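Local coordinates for protein imidazolonepropionase (PDB 2Q09) that catalyses the hydrolytic opening of the imidazolone ring of imidazolone-5-propanoate to give N-formimidoyl-L-glutamate, the third step of histidine degradation, at residues A[23-27]-A[381-385]; A[76-80]-A[107-111]; A[373-379]-A[394-400]. All coordinates share one frame; numbering follows the deposited sequence.

Contact 1 (A[23-27]-A[381-385]); sequences DYGLL and GHPAE
One face of the Y24 ring carries the pyrrolidine of P383, whose CG sits 3.5 Å from the ring centroid of Y24 and only 10° off the ring normal, a CH-pi contact. H382 turns the edge of its imidazole toward the Y24 face in an offset edge-to-face pair, planes at 90°, with H382 CE1 3.7 Å from Y24 CE2. The P383 ring also lies against the imidazole, its CD over one face of H382 near the rim. Y24 CG stands anti to its own carbonyl carbon (chi1 -65°), which sends the phenol out over the proline until OH reaches CA of A384 at 3.3 Å. Beside it, L26 reaches toward the same proline, its CD1 4.2 Å from P383 CD. Replacing Y24 by an alanine would probably leave the P383 ring without its aromatic cover and the H382 edge without a face to lean on. Further cover for Y24 comes from P343, V344 and M347 of helix 343-349. H382 ND1 accepts from A384 N (2.9 Å), and E385 N bonds to H382 O, closing a type I turn: a side-chain cap on the turn that leads into helix 385-388, packed against the loop between strands 12-14 and 30-35.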
ATOM      1  N   ASP A  23     -17.803  13.234  -4.909  1.00 25.82           N
ATOM      2  CA  ASP A  23     -17.334  13.071  -3.542  1.00 26.29           C
ATOM      3  C   ASP A  23     -17.212  11.610  -3.103  1.00 22.97           C
ATOM      4  O   ASP A  23     -16.435  10.843  -3.679  1.00 25.48           O
ATOM      5  CB  ASP A  23     -18.251  13.840  -2.586  1.00 28.59           C
ATOM      6  CG  ASP A  23     -18.409  15.298  -2.986  1.00 34.83           C
ATOM      7  OD1 ASP A  23     -17.397  15.938  -3.331  1.00 36.99           O
ATOM      8  OD2 ASP A  23     -19.547  15.809  -2.951  1.00 38.67           O
ATOM      9  N   TYR A  24     -17.979  11.236  -2.083  1.00 20.93           N
ATOM     10  CA  TYR A  24     -17.952   9.883  -1.524  1.00 20.00           C
ATOM     11  C   TYR A  24     -18.914   8.918  -2.202  1.00 22.34           C
ATOM     12  O   TYR A  24     -18.932   7.727  -1.879  1.00 19.65           O
ATOM     13  CB  TYR A  24     -18.306   9.932  -0.036  1.00 21.01           C
ATOM     14  CG  TYR A  24     -17.300  10.664   0.815  1.00 20.38           C
ATOM     15  CD1 TYR A  24     -16.101  10.055   1.190  1.00 22.18           C
ATOM     16  CD2 TYR A  24     -17.546  11.969   1.257  1.00 20.84           C
ATOM     17  CE1 TYR A  24     -15.171  10.724   1.984  1.00 22.76           C
ATOM     18  CE2 TYR A  24     -16.622  12.648   2.046  1.00 21.38           C
ATOM     19  CZ  TYR A  24     -15.439  12.017   2.407  1.00 22.86           C
ATOM     20  OH  TYR A  24     -14.521  12.669   3.191  1.00 24.80           O
ATOM     21  N   GLY A  25     -19.718   9.424  -3.130  1.00 20.60           N
ATOM     22  CA  GLY A  25     -20.683   8.562  -3.785  1.00 22.48           C
ATOM     23  C   GLY A  25     -21.676   8.029  -2.767  1.00 23.22           C
ATOM     24  O   GLY A  25     -22.103   6.879  -2.857  1.00 23.72           O
ATOM     25  N   LEU A  26     -22.032   8.861  -1.787  1.00 23.86           N
ATOM     26  CA  LEU A  26     -22.980   8.472  -0.741  1.00 24.62           C
ATOM     27  C   LEU A  26     -24.392   8.382  -1.309  1.00 26.12           C
ATOM     28  O   LEU A  26     -24.796   9.228  -2.110  1.00 25.40           O
ATOM     29  CB  LEU A  26     -22.977   9.494   0.400  1.00 26.09           C
ATOM     30  CG  LEU A  26     -22.000   9.328   1.566  1.00 27.59           C
ATOM     31  CD1 LEU A  26     -22.008  10.588   2.409  1.00 29.58           C
ATOM     32  CD2 LEU A  26     -22.398   8.112   2.411  1.00 26.79           C
ATOM     33  N   LEU A  27     -25.135   7.365  -0.882  1.00 26.15           N
ATOM     34  CA  LEU A  27     -26.507   7.157  -1.346  1.00 27.42           C
ATOM     35  C   LEU A  27     -27.452   7.002  -0.160  1.00 28.45           C
ATOM     36  O   LEU A  27     -27.012   6.907   0.995  1.00 27.12           O
ATOM     37  CB  LEU A  27     -26.592   5.891  -2.196  1.00 25.99           C
ATOM     38  CG  LEU A  27     -25.588   5.682  -3.334  1.00 26.67           C
ATOM     39  CD1 LEU A  27     -25.778   4.284  -3.897  1.00 27.35           C
ATOM     40  CD2 LEU A  27     -25.785   6.725  -4.428  1.00 27.43           C
ATOM     41  N   GLY A 381     -20.791   8.499  11.909  1.00 30.11           N
ATOM     42  CA  GLY A 381     -21.772   9.007  10.967  1.00 30.88           C
ATOM     43  C   GLY A 381     -21.406   9.392   9.549  1.00 30.96           C
ATOM     44  O   GLY A 381     -22.183   9.148   8.627  1.00 32.39           O
ATOM     45  N   HIS A 382     -20.229   9.971   9.359  1.00 29.79           N
ATOM     46  CA  HIS A 382     -19.839  10.428   8.035  1.00 27.96           C
ATOM     47  C   HIS A 382     -18.428   9.946   7.673  1.00 27.53           C
ATOM     48  O   HIS A 382     -17.551   9.865   8.532  1.00 24.43           O
ATOM     49  CB  HIS A 382     -19.929  11.955   8.028  1.00 29.57           C
ATOM     50  CG  HIS A 382     -19.831  12.572   6.671  1.00 30.83           C
ATOM     51  ND1 HIS A 382     -18.627  12.776   6.032  1.00 29.38           N
ATOM     52  CD2 HIS A 382     -20.786  13.051   5.841  1.00 31.75           C
ATOM     53  CE1 HIS A 382     -18.845  13.357   4.866  1.00 32.47           C
ATOM     54  NE2 HIS A 382     -20.147  13.536   4.724  1.00 32.29           N
ATOM     55  N   PRO A 383     -18.193   9.610   6.390  1.00 25.87           N
ATOM     56  CA  PRO A 383     -16.876   9.136   5.961  1.00 25.39           C
ATOM     57  C   PRO A 383     -15.722  10.123   6.169  1.00 24.38           C
ATOM     58  O   PRO A 383     -14.562   9.713   6.277  1.00 24.29           O
ATOM     59  CB  PRO A 383     -17.100   8.776   4.491  1.00 26.30           C
ATOM     60  CG  PRO A 383     -18.182   9.728   4.072  1.00 25.36           C
ATOM     61  CD  PRO A 383     -19.125   9.661   5.252  1.00 26.00           C
ATOM     62  N   ALA A 384     -16.034  11.414   6.213  1.00 22.97           N
ATOM     63  CA  ALA A 384     -15.000  12.422   6.429  1.00 22.84           C
ATOM     64  C   ALA A 384     -14.271  12.131   7.742  1.00 23.10           C
ATOM     65  O   ALA A 384     -13.089  12.453   7.905  1.00 21.59           O
ATOM     66  CB  ALA A 384     -15.626  13.828   6.482  1.00 23.53           C
ATOM     67  N   GLU A 385     -14.980  11.513   8.682  1.00 23.00           N
ATOM     68  CA  GLU A 385     -14.388  11.208   9.976  1.00 24.13           C
ATOM     69  C   GLU A 385     -13.253  10.176   9.922  1.00 23.88           C
ATOM     70  O   GLU A 385     -12.415  10.120  10.825  1.00 23.53           O
ATOM     71  CB  GLU A 385     -15.464  10.732  10.960  1.00 26.63           C
ATOM     72  CG  GLU A 385     -14.877  10.383  12.317  1.00 31.13           C
ATOM     73  CD  GLU A 385     -15.896  10.375  13.437  1.00 34.58           C
ATOM     74  OE1 GLU A 385     -15.492  10.082  14.577  1.00 33.00           O
ATOM     75  OE2 GLU A 385     -17.090  10.662  13.192  1.00 34.60           O
TER

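Contact 2 (A[76-80]-A[107-111]); sequences IFAGS and TVRAT
T107 faces the 76-80 loop with its methyl directly and with its hydroxyl through a water. The methyl, CG2, lies 4.2 Å from F77 CB, while OG1 reaches a water at 2.7 Å that donates in turn to A78 O; OG1 is also hydrogen-bonded to R81, which lines the pocket of the bound inhibitor and probably binds the substrate. One helical turn on, A110 presents its methyl to the loop: A110 CB is 3.7 Å from G79 CA and 4.2 Å from A78 CB. G79 has positive phi, and a CB there would run into that methyl. The A78 methyl in turn rests 3.4 Å from A110 O. T111 supplies the direct polar link, its OG1 accepting from A78 N at 3.1 Å in a nearly straight bond (166°). With OG1 beside its own backbone N (chi1 -59°), the hydroxyl also donates back to T107 O, which T111 N reaches from the opposite face of the carbonyl plane. The T111 hydroxyl therefore relays between helix and loop: its proton is committed to T107 O and its oxygen remains to receive the A78 amide. Together with the water bridge, this ties both polar backbone atoms of A78 to helix 104-113, beside the inhibitor pocket.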
ATOM      1  N   ILE A  76       7.093  -6.216   6.840  1.00 18.66           N
ATOM      2  CA  ILE A  76       7.833  -7.423   7.203  1.00 17.91           C
ATOM      3  C   ILE A  76       9.298  -7.059   7.453  1.00 18.69           C
ATOM      4  O   ILE A  76       9.995  -6.598   6.540  1.00 19.19           O
ATOM      5  CB  ILE A  76       7.773  -8.482   6.085  1.00 20.29           C
ATOM      6  CG1 ILE A  76       6.389  -9.145   6.078  1.00 19.88           C
ATOM      7  CG2 ILE A  76       8.886  -9.532   6.283  1.00 19.64           C
ATOM      8  CD1 ILE A  76       6.226 -10.210   4.973  1.00 20.97           C
ATOM      9  N   PHE A  77       9.762  -7.264   8.679  1.00 18.53           N
ATOM     10  CA  PHE A  77      11.145  -6.943   9.001  1.00 20.13           C
ATOM     11  C   PHE A  77      11.460  -7.354  10.425  1.00 19.65           C
ATOM     12  O   PHE A  77      10.549  -7.545  11.242  1.00 19.84           O
ATOM     13  CB  PHE A  77      11.385  -5.435   8.841  1.00 20.81           C
ATOM     14  CG  PHE A  77      10.564  -4.589   9.783  1.00 21.46           C
ATOM     15  CD1 PHE A  77      10.983  -4.385  11.088  1.00 20.30           C
ATOM     16  CD2 PHE A  77       9.357  -4.031   9.374  1.00 21.30           C
ATOM     17  CE1 PHE A  77      10.219  -3.649  11.984  1.00 21.95           C
ATOM     18  CE2 PHE A  77       8.573  -3.288  10.259  1.00 20.52           C
ATOM     19  CZ  PHE A  77       9.008  -3.093  11.571  1.00 21.44           C
ATOM     20  N   ALA A  78      12.753  -7.499  10.705  1.00 19.68           N
ATOM     21  CA  ALA A  78      13.214  -7.848  12.046  1.00 21.84           C
ATOM     22  C   ALA A  78      14.085  -6.711  12.564  1.00 21.35           C
ATOM     23  O   ALA A  78      14.404  -5.781  11.822  1.00 21.08           O
ATOM     24  CB  ALA A  78      14.022  -9.154  12.017  1.00 19.24           C
ATOM     25  N   GLY A  79      14.469  -6.789  13.833  1.00 22.18           N
ATOM     26  CA  GLY A  79      15.314  -5.765  14.415  1.00 21.73           C
ATOM     27  C   GLY A  79      14.577  -4.488  14.772  1.00 23.07           C
ATOM     28  O   GLY A  79      13.359  -4.367  14.563  1.00 24.00           O
ATOM     29  N   SER A  80      15.318  -3.525  15.313  1.00 23.26           N
ATOM     30  CA  SER A  80      14.746  -2.241  15.695  1.00 24.33           C
ATOM     31  C   SER A  80      15.766  -1.124  15.481  1.00 24.05           C
ATOM     32  O   SER A  80      16.934  -1.249  15.865  1.00 23.77           O
ATOM     33  CB  SER A  80      14.321  -2.268  17.168  1.00 26.61           C
ATOM     34  OG  SER A  80      13.735  -1.032  17.553  1.00 29.56           O
ATOM     35  N   THR A 107      18.786  -3.223   9.425  1.00 22.50           N
ATOM     36  CA  THR A 107      17.514  -3.912   9.247  1.00 21.32           C
ATOM     37  C   THR A 107      17.740  -5.124   8.338  1.00 22.57           C
ATOM     38  O   THR A 107      17.129  -6.180   8.517  1.00 22.78           O
ATOM     39  CB  THR A 107      16.455  -2.995   8.606  1.00 21.40           C
ATOM     40  OG1 THR A 107      16.150  -1.914   9.497  1.00 20.82           O
ATOM     41  CG2 THR A 107      15.179  -3.776   8.339  1.00 21.02           C
ATOM     42  N   VAL A 108      18.609  -4.964   7.348  1.00 21.82           N
ATOM     43  CA  VAL A 108      18.915  -6.059   6.436  1.00 23.02           C
ATOM     44  C   VAL A 108      19.582  -7.222   7.181  1.00 22.24           C
ATOM     45  O   VAL A 108      19.211  -8.388   7.016  1.00 22.02           O
ATOM     46  CB  VAL A 108      19.842  -5.587   5.300  1.00 22.24           C
ATOM     47  CG1 VAL A 108      20.281  -6.784   4.453  1.00 22.46           C
ATOM     48  CG2 VAL A 108      19.111  -4.580   4.425  1.00 20.60           C
ATOM     49  N   ARG A 109      20.562  -6.910   8.020  1.00 23.64           N
ATOM     50  CA  ARG A 109      21.238  -7.963   8.770  1.00 25.19           C
ATOM     51  C   ARG A 109      20.271  -8.658   9.730  1.00 24.38           C
ATOM     52  O   ARG A 109      20.258  -9.887   9.836  1.00 23.52           O
ATOM     53  CB  ARG A 109      22.426  -7.387   9.545  1.00 28.50           C
ATOM     54  CG  ARG A 109      23.511  -6.783   8.650  1.00 34.23           C
ATOM     55  CD  ARG A 109      24.743  -6.431   9.460  1.00 39.51           C
ATOM     56  NE  ARG A 109      25.746  -5.675   8.711  1.00 42.63           N
ATOM     57  CZ  ARG A 109      26.302  -6.068   7.572  1.00 44.78           C
ATOM     58  NH1 ARG A 109      25.957  -7.222   7.021  1.00 46.06           N
ATOM     59  NH2 ARG A 109      27.216  -5.311   6.983  1.00 45.23           N
ATOM     60  N   ALA A 110      19.464  -7.875  10.430  1.00 22.74           N
ATOM     61  CA  ALA A 110      18.507  -8.450  11.366  1.00 23.07           C
ATOM     62  C   ALA A 110      17.485  -9.320  10.634  1.00 21.96           C
ATOM     63  O   ALA A 110      17.099 -10.388  11.120  1.00 21.27           O
ATOM     64  CB  ALA A 110      17.790  -7.340  12.137  1.00 22.08           C
ATOM     65  N   THR A 111      17.034  -8.862   9.467  1.00 21.54           N
ATOM     66  CA  THR A 111      16.033  -9.607   8.711  1.00 21.49           C
ATOM     67  C   THR A 111      16.618 -10.872   8.072  1.00 22.30           C
ATOM     68  O   THR A 111      15.957 -11.906   8.028  1.00 22.17           O
ATOM     69  CB  THR A 111      15.367  -8.714   7.638  1.00 22.39           C
ATOM     70  OG1 THR A 111      14.755  -7.587   8.282  1.00 21.51           O
ATOM     71  CG2 THR A 111      14.285  -9.478   6.880  1.00 21.48           C
TER
HETATM   72  O   HOH W   1      15.176  -2.913  11.813  1.00 22.59           O

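Contact 3 (A[373-379]-A[394-400]); sequences ADFLVWN and QLVSRVV
F375 CG is tucked between its backbone N and carbonyl carbon (chi1 58°), which lays the phenyl ring alongside V399 on the neighbouring strand. V399 CB then stands over the centre of that ring, 3.8 Å from the F375 centroid, with its two methyls spread across the same face. W378 takes the other course, CG anti to its carbonyl carbon (chi1 -55°), and its six-membered ring receives L395 CD2 over one face at 3.6 Å from the centroid, while Q394 CB lies at the indole edge. The same leucine methyl touches L376 CB, and L376 CD2 packs on the aliphatic CG of R398 at 3.7 Å. R398 continues extended past it, its guanidinium bonded to the carbonyls of P166 and V135.

Backbone bonds zip the strands together: F375 and V399 exchange N-H and C=O, and V377 N gives a straight bond to S397 O (174°). Then the register slips. V377 O accepts from both V396 N (2.7 Å) and S397 N (3.2 Å), the latter in the carbonyl plane on a lone pair, so V396 and S397 together face one residue. V396 packs CB against V377 CG1, and S397 CB lies against V377 CB at 3.7 Å. Beyond the bulge N379 N bonds to Q394 O, and a water joins N379 OD1 to Q394 NE2.

D374 makes a salt bridge with R168, and W378 NE1 bonds to T65 of strand 63-73, which pairs with the other edge of 375-378. F375 also meets W9 edge-to-face. This is an antiparallel strand pair with a classic beta bulge, placed where the N-terminal strands meet the TIM-barrel-type catalytic domain of this amidohydrolase.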
ATOM      1  N   ALA A 373     -16.803  -8.471  -2.504  1.00 24.62           N
ATOM      2  CA  ALA A 373     -17.507  -8.006  -1.318  1.00 24.35           C
ATOM      3  C   ALA A 373     -16.580  -7.700  -0.143  1.00 23.94           C
ATOM      4  O   ALA A 373     -16.599  -8.401   0.874  1.00 23.68           O
ATOM      5  CB  ALA A 373     -18.562  -9.033  -0.899  1.00 26.53           C
ATOM      6  N   ASP A 374     -15.776  -6.654  -0.304  1.00 24.63           N
ATOM      7  CA  ASP A 374     -14.851  -6.206   0.734  1.00 24.41           C
ATOM      8  C   ASP A 374     -15.394  -4.859   1.187  1.00 23.64           C
ATOM      9  O   ASP A 374     -15.165  -3.839   0.532  1.00 25.96           O
ATOM     10  CB  ASP A 374     -13.438  -6.039   0.162  1.00 24.16           C
ATOM     11  CG  ASP A 374     -12.740  -7.363  -0.072  1.00 26.35           C
ATOM     12  OD1 ASP A 374     -13.414  -8.415  -0.010  1.00 26.05           O
ATOM     13  OD2 ASP A 374     -11.513  -7.348  -0.323  1.00 25.86           O
ATOM     14  N   PHE A 375     -16.133  -4.853   2.289  1.00 23.35           N
ATOM     15  CA  PHE A 375     -16.701  -3.606   2.771  1.00 22.80           C
ATOM     16  C   PHE A 375     -16.706  -3.518   4.285  1.00 23.38           C
ATOM     17  O   PHE A 375     -16.480  -4.520   4.985  1.00 22.68           O
ATOM     18  CB  PHE A 375     -18.115  -3.413   2.204  1.00 23.09           C
ATOM     19  CG  PHE A 375     -19.068  -4.524   2.529  1.00 24.24           C
ATOM     20  CD1 PHE A 375     -19.780  -4.531   3.724  1.00 23.97           C
ATOM     21  CD2 PHE A 375     -19.267  -5.561   1.626  1.00 23.42           C
ATOM     22  CE1 PHE A 375     -20.690  -5.550   4.009  1.00 24.15           C
ATOM     23  CE2 PHE A 375     -20.172  -6.586   1.896  1.00 24.02           C
ATOM     24  CZ  PHE A 375     -20.883  -6.584   3.092  1.00 25.08           C
ATOM     25  N   LEU A 376     -16.976  -2.319   4.791  1.00 22.00           N
ATOM     26  CA  LEU A 376     -16.958  -2.077   6.223  1.00 21.67           C
ATOM     27  C   LEU A 376     -18.192  -1.336   6.719  1.00 21.86           C
ATOM     28  O   LEU A 376     -18.669  -0.410   6.064  1.00 21.85           O
ATOM     29  CB  LEU A 376     -15.734  -1.229   6.574  1.00 22.10           C
ATOM     30  CG  LEU A 376     -14.400  -1.604   5.925  1.00 21.15           C
ATOM     31  CD1 LEU A 376     -13.388  -0.496   6.159  1.00 20.51           C
ATOM     32  CD2 LEU A 376     -13.908  -2.937   6.509  1.00 20.16           C
ATOM     33  N   VAL A 377     -18.685  -1.731   7.886  1.00 22.91           N
ATOM     34  CA  VAL A 377     -19.826  -1.062   8.499  1.00 24.82           C
ATOM     35  C   VAL A 377     -19.252  -0.337   9.708  1.00 23.18           C
ATOM     36  O   VAL A 377     -18.707  -0.968  10.618  1.00 24.40           O
ATOM     37  CB  VAL A 377     -20.894  -2.053   8.976  1.00 25.02           C
ATOM     38  CG1 VAL A 377     -22.005  -1.298   9.706  1.00 25.50           C
ATOM     39  CG2 VAL A 377     -21.472  -2.809   7.788  1.00 24.75           C
ATOM     40  N   TRP A 378     -19.365   0.989   9.713  1.00 24.11           N
ATOM     41  CA  TRP A 378     -18.815   1.793  10.799  1.00 23.43           C
ATOM     42  C   TRP A 378     -19.846   2.281  11.796  1.00 25.22           C
ATOM     43  O   TRP A 378     -21.046   2.260  11.524  1.00 26.18           O
ATOM     44  CB  TRP A 378     -18.112   3.020  10.239  1.00 22.19           C
ATOM     45  CG  TRP A 378     -17.050   2.726   9.237  1.00 21.23           C
ATOM     46  CD1 TRP A 378     -17.206   2.571   7.886  1.00 21.14           C
ATOM     47  CD2 TRP A 378     -15.650   2.611   9.496  1.00 20.90           C
ATOM     48  NE1 TRP A 378     -15.984   2.373   7.288  1.00 19.87           N
ATOM     49  CE2 TRP A 378     -15.010   2.392   8.255  1.00 21.28           C
ATOM     50  CE3 TRP A 378     -14.872   2.667  10.664  1.00 21.18           C
ATOM     51  CZ2 TRP A 378     -13.620   2.246   8.144  1.00 18.78           C
ATOM     52  CZ3 TRP A 378     -13.486   2.522  10.555  1.00 20.61           C
ATOM     53  CH2 TRP A 378     -12.878   2.312   9.300  1.00 20.75           C
ATOM     54  N   ASN A 379     -19.379   2.737  12.953  1.00 25.90           N
ATOM     55  CA  ASN A 379     -20.288   3.268  13.947  1.00 26.42           C
ATOM     56  C   ASN A 379     -20.231   4.796  13.912  1.00 27.49           C
ATOM     57  O   ASN A 379     -20.905   5.461  14.695  1.00 28.26           O
ATOM     58  CB  ASN A 379     -19.966   2.731  15.349  1.00 28.53           C
ATOM     59  CG  ASN A 379     -18.596   3.148  15.842  1.00 28.24           C
ATOM     60  OD1 ASN A 379     -17.841   3.829  15.144  1.00 30.97           O
ATOM     61  ND2 ASN A 379     -18.266   2.736  17.058  1.00 30.23           N
ATOM     62  N   GLN A 394     -13.588   1.557  15.373  1.00 23.39           N
ATOM     63  CA  GLN A 394     -14.936   1.992  15.023  1.00 22.56           C
ATOM     64  C   GLN A 394     -15.683   1.039  14.094  1.00 23.40           C
ATOM     65  O   GLN A 394     -16.766   1.366  13.597  1.00 21.45           O
ATOM     66  CB  GLN A 394     -14.868   3.376  14.378  1.00 21.84           C
ATOM     67  CG  GLN A 394     -14.274   4.442  15.279  1.00 21.73           C
ATOM     68  CD  GLN A 394     -13.924   5.704  14.519  1.00 24.68           C
ATOM     69  OE1 GLN A 394     -12.935   5.745  13.778  1.00 26.01           O
ATOM     70  NE2 GLN A 394     -14.743   6.743  14.686  1.00 26.22           N
ATOM     71  N   LEU A 395     -15.113  -0.137  13.860  1.00 23.15           N
ATOM     72  CA  LEU A 395     -15.757  -1.108  12.985  1.00 24.49           C
ATOM     73  C   LEU A 395     -16.857  -1.884  13.690  1.00 25.15           C
ATOM     74  O   LEU A 395     -16.675  -2.361  14.807  1.00 24.08           O
ATOM     75  CB  LEU A 395     -14.734  -2.096  12.429  1.00 22.65           C
ATOM     76  CG  LEU A 395     -13.714  -1.541  11.436  1.00 23.59           C
ATOM     77  CD1 LEU A 395     -12.711  -2.634  11.088  1.00 20.80           C
ATOM     78  CD2 LEU A 395     -14.427  -1.034  10.199  1.00 21.69           C
ATOM     79  N   VAL A 396     -18.004  -1.992  13.035  1.00 27.09           N
ATOM     80  CA  VAL A 396     -19.128  -2.742  13.576  1.00 27.56           C
ATOM     81  C   VAL A 396     -19.129  -4.071  12.826  1.00 28.78           C
ATOM     82  O   VAL A 396     -19.535  -5.111  13.354  1.00 29.05           O
ATOM     83  CB  VAL A 396     -20.465  -2.010  13.327  1.00 28.79           C
ATOM     84  CG1 VAL A 396     -21.626  -2.970  13.488  1.00 29.25           C
ATOM     85  CG2 VAL A 396     -20.610  -0.846  14.304  1.00 28.71           C
ATOM     86  N   SER A 397     -18.644  -4.022  11.590  1.00 27.66           N
ATOM     87  CA  SER A 397     -18.580  -5.206  10.746  1.00 27.02           C
ATOM     88  C   SER A 397     -17.477  -5.023   9.711  1.00 26.62           C
ATOM     89  O   SER A 397     -17.340  -3.947   9.121  1.00 26.67           O
ATOM     90  CB  SER A 397     -19.933  -5.429  10.056  1.00 29.23           C
ATOM     91  OG  SER A 397     -19.916  -6.575   9.223  1.00 34.06           O
ATOM     92  N   ARG A 398     -16.682  -6.067   9.502  1.00 25.35           N
ATOM     93  CA  ARG A 398     -15.590  -6.022   8.533  1.00 24.33           C
ATOM     94  C   ARG A 398     -15.742  -7.242   7.643  1.00 24.76           C
ATOM     95  O   ARG A 398     -15.449  -8.364   8.053  1.00 24.74           O
ATOM     96  CB  ARG A 398     -14.226  -6.043   9.244  1.00 23.66           C
ATOM     97  CG  ARG A 398     -13.024  -6.064   8.297  1.00 21.37           C
ATOM     98  CD  ARG A 398     -11.708  -5.971   9.085  1.00 22.52           C
ATOM     99  NE  ARG A 398     -10.548  -6.095   8.210  1.00 22.45           N
ATOM    100  CZ  ARG A 398     -10.096  -7.247   7.730  1.00 23.72           C
ATOM    101  NH1 ARG A 398     -10.694  -8.393   8.046  1.00 22.94           N
ATOM    102  NH2 ARG A 398      -9.052  -7.255   6.917  1.00 22.92           N
ATOM    103  N   VAL A 399     -16.205  -7.013   6.419  1.00 25.09           N
ATOM    104  CA  VAL A 399     -16.450  -8.085   5.471  1.00 24.15           C
ATOM    105  C   VAL A 399     -15.402  -8.189   4.376  1.00 24.74           C
ATOM    106  O   VAL A 399     -15.090  -7.206   3.701  1.00 22.91           O
ATOM    107  CB  VAL A 399     -17.838  -7.912   4.821  1.00 23.89           C
ATOM    108  CG1 VAL A 399     -18.064  -8.987   3.765  1.00 25.28           C
ATOM    109  CG2 VAL A 399     -18.912  -7.988   5.885  1.00 25.02           C
ATOM    110  N   VAL A 400     -14.864  -9.397   4.208  1.00 23.80           N
ATOM    111  CA  VAL A 400     -13.862  -9.664   3.188  1.00 25.37           C
ATOM    112  C   VAL A 400     -14.333 -10.882   2.394  1.00 27.79           C
ATOM    113  O   VAL A 400     -14.611 -11.938   2.966  1.00 28.46           O
ATOM    114  CB  VAL A 400     -12.479  -9.936   3.827  1.00 25.95           C
ATOM    115  CG1 VAL A 400     -11.470 -10.306   2.762  1.00 26.47           C
ATOM    116  CG2 VAL A 400     -12.018  -8.694   4.595  1.00 26.53           C
TER
HETATM  117  O   HOH W   2     -17.249   6.566  16.433  1.00 31.63           O

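How the contacts relate
From the N terminus, the chain passes 23-27 early and meets its partner 381-385 only near the end, so contact 1 closes a loop of 353 residues. Contact 2 closes a far shorter one within that span, joining the loop after strand 63-73 to helix 104-113 near the ligand pocket; its centre is about 39 Å from that of contact 1, across the middle of the chain. Contact 3 opens after contact 2 has closed, and crosses contact 1, because 381-385 lies between 373-379 and 394-400. Those two contacts touch through a weak hydrogen bond between E385 and Q394; contact 1 brings the early loop onto the link between the two late strands that contact 3 pairs.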